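Local coordinates for chorismate mutase protein (Bartonella henselae, PDB 3RMI) that probably catalyses the rearrangement of chorismate to prephenate, as other type II (AroQ) chorismate mutases do, and here holds D-malate, at residues H30-R35 / K85-E90. Residues are numbered along the deposited sequence; the frame is centred on the assembly and turned at random.
With MLT (D-malate), chain D.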
loop_
_atom_site.group_PDB
_atom_site.type_symbol
_atom_site.label_atom_id
_atom_site.label_comp_id
_atom_site.label_asym_id
_atom_site.label_seq_id
_atom_site.Cartn_x
_atom_site.Cartn_y
_atom_site.Cartn_z
ATOM N N HIS A 30 5.015 4.930 6.933
ATOM C CA HIS A 30 5.502 6.324 7.031
ATOM C C HIS A 30 5.276 7.115 5.743
ATOM O O HIS A 30 4.838 8.244 5.808
ATOM C CB HIS A 30 6.958 6.375 7.448
ATOM C CG HIS A 30 7.160 6.179 8.910
ATOM N ND1 HIS A 30 7.745 5.050 9.432
ATOM C CD2 HIS A 30 6.840 6.963 9.965
ATOM C CE1 HIS A 30 7.815 5.162 10.747
ATOM N NE2 HIS A 30 7.272 6.312 11.096
ATOM N N ILE A 31 5.469 6.489 4.589
ATOM C CA ILE A 31 5.199 7.147 3.317
ATOM C C ILE A 31 3.733 7.420 3.089
ATOM O O ILE A 31 3.351 8.510 2.657
ATOM C CB ILE A 31 5.717 6.315 2.146
ATOM C CG1 ILE A 31 7.238 6.351 2.168
ATOM C CG2 ILE A 31 5.238 6.886 0.816
ATOM C CD1 ILE A 31 7.844 5.183 1.369
ATOM N N LEU A 32 2.894 6.440 3.382
ATOM C CA LEU A 32 1.450 6.671 3.356
ATOM C C LEU A 32 0.968 7.747 4.349
ATOM O O LEU A 32 0.049 8.511 4.027
ATOM C CB LEU A 32 0.710 5.390 3.634
ATOM C CG LEU A 32 0.648 4.324 2.557
ATOM C CD1 LEU A 32 -0.024 3.085 3.231
ATOM C CD2 LEU A 32 -0.164 4.796 1.390
ATOM N N ALA A 33 1.565 7.819 5.535
ATOM C CA ALA A 33 1.266 8.930 6.424
ATOM C C ALA A 33 1.456 10.252 5.703
ATOM O O ALA A 33 0.617 11.132 5.810
ATOM C CB ALA A 33 2.141 8.914 7.677
ATOM N N GLU A 34 2.574 10.423 4.999
ATOM C CA GLU A 34 2.771 11.689 4.289
ATOM C C GLU A 34 1.788 11.856 3.131
ATOM O O GLU A 34 1.290 12.955 2.910
ATOM C CB GLU A 34 4.206 11.856 3.800
ATOM C CG GLU A 34 5.199 12.164 4.920
ATOM C CD GLU A 34 4.841 13.421 5.722
ATOM O OE1 GLU A 34 4.608 14.515 5.129
ATOM O OE2 GLU A 34 4.797 13.302 6.961
ATOM N N ARG A 35 1.499 10.774 2.418
ATOM C CA ARG A 35 0.569 10.832 1.277
ATOM C C ARG A 35 -0.791 11.298 1.745
ATOM O O ARG A 35 -1.442 12.109 1.064
ATOM C CB ARG A 35 0.394 9.462 0.657
ATOM C CG ARG A 35 -0.216 9.492 -0.764
ATOM C CD ARG A 35 -0.643 8.115 -1.158
ATOM N NE ARG A 35 -1.036 7.981 -2.554
ATOM C CZ ARG A 35 -2.213 8.376 -3.055
ATOM N NH1 ARG A 35 -3.110 9.005 -2.305
ATOM N NH2 ARG A 35 -2.482 8.165 -4.318
ATOM N N LYS A 85 -6.010 1.854 -6.516
ATOM C CA LYS A 85 -7.438 1.993 -6.368
ATOM C C LYS A 85 -7.870 1.799 -4.927
ATOM O O LYS A 85 -8.822 2.422 -4.468
ATOM C CB LYS A 85 -8.180 0.989 -7.273
ATOM C CG LYS A 85 -8.275 1.440 -8.738
ATOM C CD LYS A 85 -9.189 0.530 -9.579
ATOM C CE LYS A 85 -9.898 1.343 -10.652
ATOM N NZ LYS A 85 -10.311 0.500 -11.826
ATOM N N PHE A 86 -7.178 0.910 -4.225
ATOM C CA PHE A 86 -7.378 0.703 -2.796
ATOM C C PHE A 86 -7.093 1.980 -2.025
ATOM O O PHE A 86 -7.854 2.370 -1.135
ATOM C CB PHE A 86 -6.473 -0.450 -2.306
ATOM C CG PHE A 86 -6.507 -0.666 -0.824
ATOM C CD1 PHE A 86 -7.531 -1.420 -0.244
ATOM C CD2 PHE A 86 -5.526 -0.120 -0.009
ATOM C CE1 PHE A 86 -7.578 -1.629 1.118
ATOM C CE2 PHE A 86 -5.564 -0.306 1.370
ATOM C CZ PHE A 86 -6.599 -1.071 1.934
ATOM N N ILE A 87 -5.995 2.642 -2.359
ATOM C CA ILE A 87 -5.680 3.899 -1.707
ATOM C C ILE A 87 -6.713 4.982 -2.071
ATOM O O ILE A 87 -7.191 5.723 -1.208
ATOM C CB ILE A 87 -4.279 4.384 -2.068
ATOM C CG1 ILE A 87 -3.227 3.377 -1.598
ATOM C CG2 ILE A 87 -4.003 5.700 -1.417
ATOM C CD1 ILE A 87 -3.235 3.179 -0.075
ATOM N N ILE A 88 -7.088 5.051 -3.337
ATOM C CA ILE A 88 -7.969 6.136 -3.792
ATOM C C ILE A 88 -9.341 6.033 -3.166
ATOM O O ILE A 88 -9.988 7.041 -2.911
ATOM C CB ILE A 88 -8.127 6.118 -5.292
ATOM C CG1 ILE A 88 -6.850 6.613 -5.966
ATOM C CG2 ILE A 88 -9.370 6.942 -5.734
ATOM C CD1 ILE A 88 -6.928 6.463 -7.534
ATOM N N LYS A 89 -9.799 4.815 -2.919
ATOM C CA LYS A 89 -11.107 4.600 -2.265
ATOM C C LYS A 89 -11.108 5.208 -0.843
ATOM O O LYS A 89 -12.098 5.808 -0.400
ATOM C CB LYS A 89 -11.396 3.092 -2.207
ATOM C CG LYS A 89 -12.832 2.676 -1.962
ATOM C CD LYS A 89 -12.921 1.167 -1.665
ATOM C CE LYS A 89 -14.321 0.758 -1.210
ATOM N NZ LYS A 89 -14.263 -0.567 -0.500
ATOM N N GLU A 90 -9.993 5.075 -0.133
ATOM C CA GLU A 90 -9.900 5.678 1.173
ATOM C C GLU A 90 -9.882 7.186 1.024
ATOM O O GLU A 90 -10.527 7.902 1.776
ATOM C CB GLU A 90 -8.636 5.216 1.870
ATOM C CG GLU A 90 -8.487 5.760 3.273
ATOM C CD GLU A 90 -9.603 5.317 4.207
ATOM O OE1 GLU A 90 -10.307 4.325 3.888
ATOM O OE2 GLU A 90 -9.760 5.946 5.272
HETATM C C1 MLT D . -7.057 13.393 -5.325
HETATM O O1 MLT D . -7.816 14.305 -5.777
HETATM O O2 MLT D . -7.655 12.500 -4.742
HETATM C C2 MLT D . -5.549 13.392 -5.446
HETATM O O3 MLT D . -5.331 14.115 -6.617
HETATM C C3 MLT D . -4.687 12.137 -5.606
HETATM C C4 MLT D . -5.265 10.751 -5.254
HETATM O O4 MLT D . -6.329 10.296 -5.817
HETATM O O5 MLT D . -4.660 9.995 -4.442
#
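Ile87 of helix 77-106 meets both Leu32 and Arg35, one helical turn apart on helix 4-48. Its two branches divide the work. Ile87 CD1 lies 3.8 Å from Leu32 CD2, an apolar methyl contact. CG2 of Ile87 lies over one face of the guanidinium, toward the rim, 3.5 Å from NH1 of Arg35. Ile88, next along, points its CB away from helix 4-48. CG1 of Ile88 instead comes 3.7 Å from O4 of the D-malate, so neighbouring isoleucines serve the helix interface and the ligand pocket.

Arg35 spans the gap in an extended chain, with CG anti to the backbone N (chi1 -163°). This carries the guanidinium past Ile87 to the malate. NH1 and NH2 of Arg35 both donate to O5 of the malate at 2.8 Å, so one oxygen accepts two bonds. Both bonds are bent, with N-H...O angles of 138° and 137°. O5 sits at the guanidinium edge, near its plane. NE forms a salt bridge to Asp25 of the second subunit. Arg18 of that subunit, Lys46, Arg58 and Gln62 also bind the malate.

The contact is buried in the all-helical chorismate mutase fold. The methyl over its face, the malate oxygen at its edge and the salt bridge from NE probably fix the rotation of the guanidinium. The cationic pocket suits a carboxylate, consistent with malate occupying the site of the dicarboxylate substrate.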